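Local coordinates for proteasome assembly chaperone family protein (Pyrococcus furiosus, PDB 5Y9N) that probably acts as a chaperone in proteasome assembly and associates as five copies of one chain, at residues 21-26 / 112-117; 175-180 / 192-197; 8-13 / 52-57. All blocks are in the same frame, centred on the assembly; numbering follows the deposited sequence.

Interaction 1: 21-26 / 112-117; sequences IFIEGY and KVISLA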
loop_
_atom_site.group_PDB
_atom_site.type_symbol
_atom_site.label_atom_id
_atom_site.label_comp_id
_atom_site.label_asym_id
_atom_site.label_seq_id
_atom_site.Cartn_x
_atom_site.Cartn_y
_atom_site.Cartn_z
ATOM N N ILE A 21 -23.423 15.045 28.827
ATOM C CA ILE A 21 -22.253 14.382 29.370
ATOM C C ILE A 21 -21.921 13.283 28.362
ATOM O O ILE A 21 -22.700 12.330 28.203
ATOM C CB ILE A 21 -22.554 13.804 30.755
ATOM C CG1 ILE A 21 -22.746 14.978 31.737
ATOM C CG2 ILE A 21 -21.418 12.886 31.213
ATOM C CD1 ILE A 21 -23.263 14.565 33.104
ATOM N N PHE A 22 -20.796 13.447 27.661
ATOM C CA PHE A 22 -20.378 12.514 26.599
ATOM C C PHE A 22 -19.296 11.582 27.136
ATOM O O PHE A 22 -18.247 12.048 27.589
ATOM C CB PHE A 22 -19.864 13.312 25.404
ATOM C CG PHE A 22 -19.531 12.482 24.207
ATOM C CD1 PHE A 22 -20.498 12.183 23.258
ATOM C CD2 PHE A 22 -18.228 12.030 24.004
ATOM C CE1 PHE A 22 -20.180 11.409 22.138
ATOM C CE2 PHE A 22 -17.905 11.253 22.899
ATOM C CZ PHE A 22 -18.885 10.953 21.965
ATOM N N ILE A 23 -19.574 10.280 27.108
ATOM C CA ILE A 23 -18.619 9.249 27.520
ATOM C C ILE A 23 -18.257 8.360 26.319
ATOM O O ILE A 23 -19.155 7.800 25.665
ATOM C CB ILE A 23 -19.209 8.373 28.619
ATOM C CG1 ILE A 23 -19.557 9.246 29.840
ATOM C CG2 ILE A 23 -18.225 7.262 28.999
ATOM C CD1 ILE A 23 -20.494 8.614 30.837
ATOM N N GLU A 24 -16.951 8.218 26.048
ATOM C CA GLU A 24 -16.469 7.441 24.889
ATOM C C GLU A 24 -15.624 6.247 25.369
ATOM O O GLU A 24 -14.676 6.423 26.146
ATOM C CB GLU A 24 -15.704 8.371 23.946
ATOM C CG GLU A 24 -14.788 7.738 22.887
ATOM C CD GLU A 24 -13.365 7.523 23.422
ATOM O OE1 GLU A 24 -12.728 8.473 23.921
ATOM O OE2 GLU A 24 -12.886 6.372 23.345
ATOM N N GLY A 25 -15.988 5.044 24.927
ATOM C CA GLY A 25 -15.212 3.830 25.229
ATOM C C GLY A 25 -14.953 2.998 23.978
ATOM O O GLY A 25 -15.629 1.981 23.708
ATOM N N TYR A 26 -14.012 3.470 23.170
ATOM C CA TYR A 26 -13.621 2.788 21.937
ATOM C C TYR A 26 -12.690 1.640 22.302
ATOM O O TYR A 26 -12.095 1.658 23.369
ATOM C CB TYR A 26 -13.037 3.766 20.893
ATOM C CG TYR A 26 -14.097 4.508 20.039
ATOM C CD1 TYR A 26 -15.442 4.598 20.436
ATOM C CD2 TYR A 26 -13.742 5.116 18.822
ATOM C CE1 TYR A 26 -16.389 5.272 19.647
ATOM C CE2 TYR A 26 -14.701 5.800 18.045
ATOM C CZ TYR A 26 -16.021 5.865 18.463
ATOM O OH TYR A 26 -17.025 6.489 17.748
ATOM N N LYS A 112 -19.529 17.784 30.094
ATOM C CA LYS A 112 -18.317 16.965 30.264
ATOM C C LYS A 112 -18.075 16.063 29.047
ATOM O O LYS A 112 -19.022 15.550 28.418
ATOM C CB LYS A 112 -18.421 16.126 31.543
ATOM C CG LYS A 112 -18.494 16.989 32.788
ATOM C CD LYS A 112 -18.300 16.213 34.084
ATOM C CE LYS A 112 -18.605 17.095 35.283
ATOM N NZ LYS A 112 -17.647 16.809 36.389
ATOM N N VAL A 113 -16.788 15.890 28.737
ATOM C CA VAL A 113 -16.307 14.974 27.703
ATOM C C VAL A 113 -15.337 14.002 28.360
ATOM O O VAL A 113 -14.195 14.368 28.691
ATOM C CB VAL A 113 -15.608 15.734 26.559
ATOM C CG1 VAL A 113 -15.113 14.772 25.485
ATOM C CG2 VAL A 113 -16.566 16.758 25.965
ATOM N N ILE A 114 -15.794 12.770 28.549
ATOM C CA ILE A 114 -15.027 11.782 29.295
ATOM C C ILE A 114 -14.663 10.599 28.394
ATOM O O ILE A 114 -15.543 9.960 27.822
ATOM C CB ILE A 114 -15.846 11.263 30.482
ATOM C CG1 ILE A 114 -16.255 12.437 31.378
ATOM C CG2 ILE A 114 -15.023 10.264 31.293
ATOM C CD1 ILE A 114 -17.347 12.169 32.376
ATOM N N SER A 115 -13.374 10.298 28.296
ATOM C CA SER A 115 -12.911 9.151 27.517
ATOM C C SER A 115 -12.510 8.061 28.493
ATOM O O SER A 115 -11.810 8.336 29.464
ATOM C CB SER A 115 -11.718 9.523 26.641
ATOM O OG SER A 115 -12.075 10.479 25.650
ATOM N N LEU A 116 -12.956 6.831 28.216
ATOM C CA LEU A 116 -12.586 5.668 29.004
ATOM C C LEU A 116 -11.537 4.825 28.287
ATOM O O LEU A 116 -11.700 4.473 27.129
ATOM C CB LEU A 116 -13.818 4.817 29.284
ATOM C CG LEU A 116 -15.019 5.561 29.869
ATOM C CD1 LEU A 116 -16.090 4.549 30.206
ATOM C CD2 LEU A 116 -14.640 6.384 31.103
ATOM N N ALA A 117 -10.488 4.462 29.003
ATOM C CA ALA A 117 -9.329 3.846 28.391
ATOM C C ALA A 117 -8.635 2.898 29.358
ATOM O O ALA A 117 -9.016 2.781 30.526
ATOM C CB ALA A 117 -8.362 4.915 27.923
#

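Interaction 2: 175-180 / 192-197; sequences YVLLGE and ANVVEV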
loop_
_atom_site.group_PDB
_atom_site.type_symbol
_atom_site.label_atom_id
_atom_site.label_comp_id
_atom_site.label_asym_id
_atom_site.label_seq_id
_atom_site.Cartn_x
_atom_site.Cartn_y
_atom_site.Cartn_z
ATOM N N TYR A 175 -11.848 14.919 30.027
ATOM C CA TYR A 175 -11.128 14.023 30.924
ATOM C C TYR A 175 -10.853 12.715 30.204
ATOM O O TYR A 175 -11.596 12.326 29.275
ATOM C CB TYR A 175 -11.965 13.683 32.174
ATOM C CG TYR A 175 -12.743 14.821 32.806
ATOM C CD1 TYR A 175 -13.875 15.337 32.184
ATOM C CD2 TYR A 175 -12.368 15.356 34.041
ATOM C CE1 TYR A 175 -14.590 16.369 32.742
ATOM C CE2 TYR A 175 -13.077 16.388 34.609
ATOM C CZ TYR A 175 -14.190 16.893 33.952
ATOM O OH TYR A 175 -14.917 17.921 34.501
ATOM N N VAL A 176 -9.820 12.027 30.675
ATOM C CA VAL A 176 -9.625 10.620 30.347
ATOM C C VAL A 176 -9.381 9.840 31.632
ATOM O O VAL A 176 -8.542 10.232 32.449
ATOM C CB VAL A 176 -8.406 10.380 29.436
ATOM C CG1 VAL A 176 -8.309 8.925 29.043
ATOM C CG2 VAL A 176 -8.481 11.258 28.206
ATOM N N LEU A 177 -10.082 8.717 31.770
ATOM C CA LEU A 177 -9.809 7.757 32.821
ATOM C C LEU A 177 -9.145 6.530 32.204
ATOM O O LEU A 177 -9.611 6.012 31.177
ATOM C CB LEU A 177 -11.114 7.332 33.475
ATOM C CG LEU A 177 -11.912 8.472 34.109
ATOM C CD1 LEU A 177 -13.275 7.928 34.537
ATOM C CD2 LEU A 177 -11.137 9.133 35.256
ATOM N N LEU A 178 -8.072 6.070 32.844
ATOM C CA LEU A 178 -7.301 4.944 32.349
ATOM C C LEU A 178 -7.224 3.883 33.421
ATOM O O LEU A 178 -6.560 4.082 34.436
ATOM C CB LEU A 178 -5.881 5.394 31.989
ATOM C CG LEU A 178 -5.804 6.510 30.965
ATOM C CD1 LEU A 178 -5.605 7.836 31.665
ATOM C CD2 LEU A 178 -4.683 6.276 29.972
ATOM N N GLY A 179 -7.879 2.754 33.188
ATOM C CA GLY A 179 -7.790 1.637 34.113
ATOM C C GLY A 179 -6.523 0.846 33.807
ATOM O O GLY A 179 -6.363 0.349 32.689
ATOM N N GLU A 180 -5.633 0.717 34.797
ATOM C CA GLU A 180 -4.520 -0.225 34.691
ATOM C C GLU A 180 -5.056 -1.636 34.446
ATOM O O GLU A 180 -6.082 -2.043 35.035
ATOM C CB GLU A 180 -3.677 -0.239 35.966
ATOM C CG GLU A 180 -2.791 0.986 36.095
ATOM C CD GLU A 180 -1.880 0.965 37.309
ATOM O OE1 GLU A 180 -2.104 0.155 38.242
ATOM O OE2 GLU A 180 -0.951 1.806 37.331
ATOM N N ALA A 192 -14.473 -2.287 35.828
ATOM C CA ALA A 192 -15.195 -2.003 37.070
ATOM C C ALA A 192 -14.546 -0.855 37.846
ATOM O O ALA A 192 -15.219 0.094 38.241
ATOM C CB ALA A 192 -15.279 -3.244 37.932
ATOM N N ASN A 193 -13.229 -0.918 38.017
ATOM C CA ASN A 193 -12.501 0.182 38.643
ATOM C C ASN A 193 -12.841 1.528 38.017
ATOM O O ASN A 193 -13.042 2.514 38.727
ATOM C CB ASN A 193 -10.993 -0.018 38.582
ATOM C CG ASN A 193 -10.533 -1.284 39.279
ATOM O OD1 ASN A 193 -11.301 -1.924 40.010
ATOM N ND2 ASN A 193 -9.278 -1.669 39.036
ATOM N N VAL A 194 -12.896 1.556 36.691
ATOM C CA VAL A 194 -13.198 2.768 35.939
ATOM C C VAL A 194 -14.648 3.187 36.155
ATOM O O VAL A 194 -14.912 4.365 36.372
ATOM C CB VAL A 194 -12.882 2.590 34.426
ATOM C CG1 VAL A 194 -13.448 3.733 33.576
ATOM C CG2 VAL A 194 -11.375 2.462 34.225
ATOM N N VAL A 195 -15.578 2.234 36.102
ATOM C CA VAL A 195 -16.994 2.541 36.357
ATOM C C VAL A 195 -17.204 3.110 37.778
ATOM O O VAL A 195 -18.012 4.022 37.958
ATOM C CB VAL A 195 -17.912 1.326 36.135
ATOM C CG1 VAL A 195 -19.355 1.687 36.448
ATOM C CG2 VAL A 195 -17.837 0.821 34.698
ATOM N N GLU A 196 -16.474 2.577 38.768
ATOM C CA GLU A 196 -16.482 3.107 40.147
ATOM C C GLU A 196 -16.105 4.583 40.175
ATOM O O GLU A 196 -16.781 5.379 40.821
ATOM C CB GLU A 196 -15.547 2.320 41.081
ATOM C CG GLU A 196 -16.170 1.072 41.690
ATOM C CD GLU A 196 -15.147 0.117 42.347
ATOM O OE1 GLU A 196 -13.911 0.303 42.216
ATOM O OE2 GLU A 196 -15.583 -0.848 43.011
ATOM N N VAL A 197 -15.037 4.938 39.474
ATOM C CA VAL A 197 -14.595 6.338 39.395
ATOM C C VAL A 197 -15.639 7.206 38.694
ATOM O O VAL A 197 -15.832 8.365 39.032
ATOM C CB VAL A 197 -13.236 6.476 38.699
ATOM C CG1 VAL A 197 -12.880 7.934 38.451
ATOM C CG2 VAL A 197 -12.167 5.836 39.572
#

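Interaction 3: 8-13 / 52-57; sequences KPVNLV and VDSLFI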
loop_
_atom_site.group_PDB
_atom_site.type_symbol
_atom_site.label_atom_id
_atom_site.label_comp_id
_atom_site.label_asym_id
_atom_site.label_seq_id
_atom_site.Cartn_x
_atom_site.Cartn_y
_atom_site.Cartn_z
ATOM N N LYS A 8 -18.267 14.863 2.175
ATOM C CA LYS A 8 -17.897 14.757 3.607
ATOM C C LYS A 8 -17.728 13.314 4.036
ATOM O O LYS A 8 -18.648 12.538 3.850
ATOM C CB LYS A 8 -18.952 15.449 4.514
ATOM C CG LYS A 8 -18.352 16.722 5.001
ATOM C CD LYS A 8 -19.193 17.668 5.856
ATOM C CE LYS A 8 -18.366 18.933 5.809
ATOM N NZ LYS A 8 -18.947 20.071 6.527
ATOM N N PRO A 9 -16.553 12.938 4.561
ATOM C CA PRO A 9 -16.273 11.511 4.789
ATOM C C PRO A 9 -17.016 10.856 5.936
ATOM O O PRO A 9 -17.219 9.650 5.908
ATOM C CB PRO A 9 -14.762 11.504 5.072
ATOM C CG PRO A 9 -14.471 12.875 5.609
ATOM C CD PRO A 9 -15.397 13.782 4.882
ATOM N N VAL A 10 -17.377 11.625 6.958
ATOM C CA VAL A 10 -18.020 11.095 8.159
ATOM C C VAL A 10 -19.223 11.955 8.531
ATOM O O VAL A 10 -19.104 13.172 8.707
ATOM C CB VAL A 10 -17.038 11.080 9.333
ATOM C CG1 VAL A 10 -17.738 10.619 10.614
ATOM C CG2 VAL A 10 -15.852 10.189 9.009
ATOM N N ASN A 11 -20.372 11.287 8.682
ATOM C CA ASN A 11 -21.609 11.913 9.123
ATOM C C ASN A 11 -21.999 11.332 10.447
ATOM O O ASN A 11 -22.146 10.126 10.596
ATOM C CB ASN A 11 -22.736 11.676 8.143
ATOM C CG ASN A 11 -22.445 12.262 6.788
ATOM O OD1 ASN A 11 -22.285 13.476 6.645
ATOM N ND2 ASN A 11 -22.359 11.402 5.782
ATOM N N LEU A 12 -22.174 12.227 11.408
ATOM C CA LEU A 12 -22.655 11.874 12.715
ATOM C C LEU A 12 -24.169 11.991 12.624
ATOM O O LEU A 12 -24.691 13.052 12.312
ATOM C CB LEU A 12 -22.073 12.875 13.701
ATOM C CG LEU A 12 -21.804 12.439 15.111
ATOM C CD1 LEU A 12 -20.880 11.225 15.084
ATOM C CD2 LEU A 12 -21.141 13.597 15.844
ATOM N N VAL A 13 -24.868 10.893 12.831
ATOM C CA VAL A 13 -26.321 10.871 12.901
ATOM C C VAL A 13 -26.661 10.749 14.372
ATOM O O VAL A 13 -26.690 9.665 14.932
ATOM C CB VAL A 13 -26.912 9.686 12.115
ATOM C CG1 VAL A 13 -28.408 9.568 12.347
ATOM C CG2 VAL A 13 -26.578 9.834 10.628
ATOM N N VAL A 52 -22.361 6.603 13.743
ATOM C CA VAL A 52 -21.419 7.187 12.794
ATOM C C VAL A 52 -21.617 6.458 11.477
ATOM O O VAL A 52 -21.727 5.250 11.452
ATOM C CB VAL A 52 -19.958 7.027 13.235
ATOM C CG1 VAL A 52 -19.015 7.676 12.251
ATOM C CG2 VAL A 52 -19.757 7.640 14.615
ATOM N N ASP A 53 -21.642 7.230 10.403
ATOM C CA ASP A 53 -21.916 6.751 9.086
ATOM C C ASP A 53 -20.799 7.220 8.190
ATOM O O ASP A 53 -20.508 8.414 8.163
ATOM C CB ASP A 53 -23.234 7.322 8.591
ATOM C CG ASP A 53 -23.615 6.783 7.229
ATOM O OD1 ASP A 53 -23.523 5.543 7.004
ATOM O OD2 ASP A 53 -24.010 7.609 6.387
ATOM N N SER A 54 -20.160 6.281 7.490
ATOM C CA SER A 54 -19.044 6.607 6.622
ATOM C C SER A 54 -18.769 5.476 5.677
ATOM O O SER A 54 -18.778 4.327 6.081
ATOM C CB SER A 54 -17.775 6.888 7.425
ATOM O OG SER A 54 -16.660 7.103 6.559
ATOM N N LEU A 55 -18.468 5.815 4.434
ATOM C CA LEU A 55 -18.052 4.841 3.430
ATOM C C LEU A 55 -16.799 4.090 3.845
ATOM O O LEU A 55 -16.575 2.982 3.366
ATOM C CB LEU A 55 -17.776 5.503 2.080
ATOM C CG LEU A 55 -18.955 6.159 1.371
ATOM C CD1 LEU A 55 -18.450 6.979 0.201
ATOM C CD2 LEU A 55 -19.984 5.120 1.004
ATOM N N PHE A 56 -15.995 4.681 4.729
ATOM C CA PHE A 56 -14.721 4.103 5.167
ATOM C C PHE A 56 -14.834 3.225 6.387
ATOM O O PHE A 56 -13.847 2.631 6.811
ATOM C CB PHE A 56 -13.699 5.232 5.369
ATOM C CG PHE A 56 -13.574 6.100 4.153
ATOM C CD1 PHE A 56 -12.968 5.604 3.010
ATOM C CD2 PHE A 56 -14.170 7.361 4.099
ATOM C CE1 PHE A 56 -12.918 6.363 1.856
ATOM C CE2 PHE A 56 -14.142 8.111 2.944
ATOM C CZ PHE A 56 -13.515 7.614 1.819
ATOM N N ILE A 57 -16.029 3.123 6.950
ATOM C CA ILE A 57 -16.331 2.105 7.957
ATOM C C ILE A 57 -16.679 0.842 7.198
ATOM O O ILE A 57 -17.574 0.856 6.352
ATOM C CB ILE A 57 -17.497 2.514 8.890
ATOM C CG1 ILE A 57 -17.039 3.649 9.804
ATOM C CG2 ILE A 57 -17.939 1.344 9.752
ATOM C CD1 ILE A 57 -18.139 4.347 10.539
#

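Interaction 1: 21-26 / 112-117
The middle of the large mixed sheet is where F22 and I23 meet V113 and I114: strands 21-25 and 112-117 run side by side in the same direction, 18° apart. Four backbone bonds alternate between them. F22 N donates to K112 O, and I114 N returns a bond to F22 O. The pattern repeats one step further on with E24 N to I114 O at 2.9 Å and L116 N to E24 O at 2.7 Å.

On one face I23 sends CG2 across to L116, lying 3.7 Å from L116 CD1, while I21 CG2 reaches I114 CD1 at 4.3 Å. Helix 188-202 packs against this face, on I114 and L116. The fold here is an alpha/beta/alpha sandwich: strand 21-25 is inserted between 80-85 and 112-120, two strands that helix 91-107 links in a beta-alpha-beta crossover, and its other edge is bonded to strand 80-85.

The opposite face carries F22, V113, E24 and S115, and helix 158-169 lies over its E24 and S115 end. F22 CD2 comes obliquely to V113 CG1 at 4.4 Å. The polar pair is more specific. E24 holds CG anti to its own nitrogen (chi1 163°) and then bends at chi2 (-89°), which swings the carboxylate over to the neighbouring strand. There partners on both oxygens probably hold the rotation of this buried group. S115 OG donates to E24 OE1 at 2.7 Å, meeting it nearly along the C-O direction, and S160 OG is hydrogen-bonded to the same oxygen. The other oxygen, E24 OE2, accepts from Y26 N at 3.1 Å on its anti side.

Interaction 2: 175-180 / 192-197
L177 is the first residue of strand 175-180 to touch the helix, pointing from the sheet toward segment 192-197. Its CG lies beside the backbone N (chi1 -60°), and both branch ends come obliquely against one methyl of the helix: L177 CD2 is 3.8 Å from V197 CG1 and L177 CD1 is 3.9 Å from the same atom. Nearer the backbone, L177 CB faces V194 CG1 at 4.3 Å. L178 turns its side chain to the other face of the sheet. At G179 the helix comes closest to the strand, and V194 CG2 rests directly on the main chain, 3.7 Å from G179 N.

The helix follows its strand in the chain and folds back over the sheet, the two axes 146° apart and 8.0 Å at closest approach. V194 also reaches L116 on the adjoining strand, and V197 reaches V130 on the other side. The meeting groups are aliphatic side chains and the strand backbone around G179, so the helix is probably seated by shape and exclusion of water, with no directional bond between these segments to set its rotation.

Interaction 3: 8-13 / 52-57
N11 and D53 form an antiparallel hydrogen-bonded pair, with N11 N to D53 O and D53 N to N11 O both 2.9 Å, and the touching parts of the two chains run 165° apart; L12 and V52 follow as a non-hydrogen-bonded pair. V52 divides its methyls between two partners on one face. Its CG1 lies 3.6 Å from V10 CG1, and its CG2 lies 3.8 Å from L12 CD1. On the other face the side chains of N11 and D53 lie alongside and point the same way, amide and carboxylate planes 31° apart, but N11 ND2 stays 4.2 Å from D53 OD2, too far to bond.

Past the paired strands, S54 ties the two chains together. Its hydroxyl, turned opposite the backbone N about chi1 (175°), donates through OG to P9 O at 2.7 Å, from a position tilted off the carbonyl plane, and accepts from F56 N at 3.1 Å in an ST turn. That turn lies within the type I turn from S54 to I57, which presents F56 CE2 obliquely to P9 CB. With an alanine in place of S54, P9 O and F56 N would probably both lose their hydroxyl partner, and the P9 end would be less firmly tied to the turn.

In the assembly, N95 of a second subunit bonds to L55 O and I57 O. Within the chain, V10 and L12 face helix 91-107 through L93, I97 and Y104, while V52 and L12 pack on F74 of strand 72-77, so this edge of the sheet is roofed by the helix and flanked, beyond 47-53, by strand 72-77.

In the fold
From the N terminus, strand 11-13 opens interaction 3, and strand 21-25 opens interaction 1 before 52-57 has come back to close the first loop. The two contacts therefore cross: interaction 1 closes only at 112-117, after the chain has laid down strands 72-77 and 80-85 and helix 91-107. Interaction 2 comes later and in series, a short return from strand 174-181 to helix 188-202. All three belong to one sheet. Interaction 3 fastens an outer strand, interaction 1 joins central strands about 20 Å away between centres, and interaction 2 adds a helix over strand 174-181, which is itself probably hydrogen-bonded to 112-117 (V113 O with Y175 N).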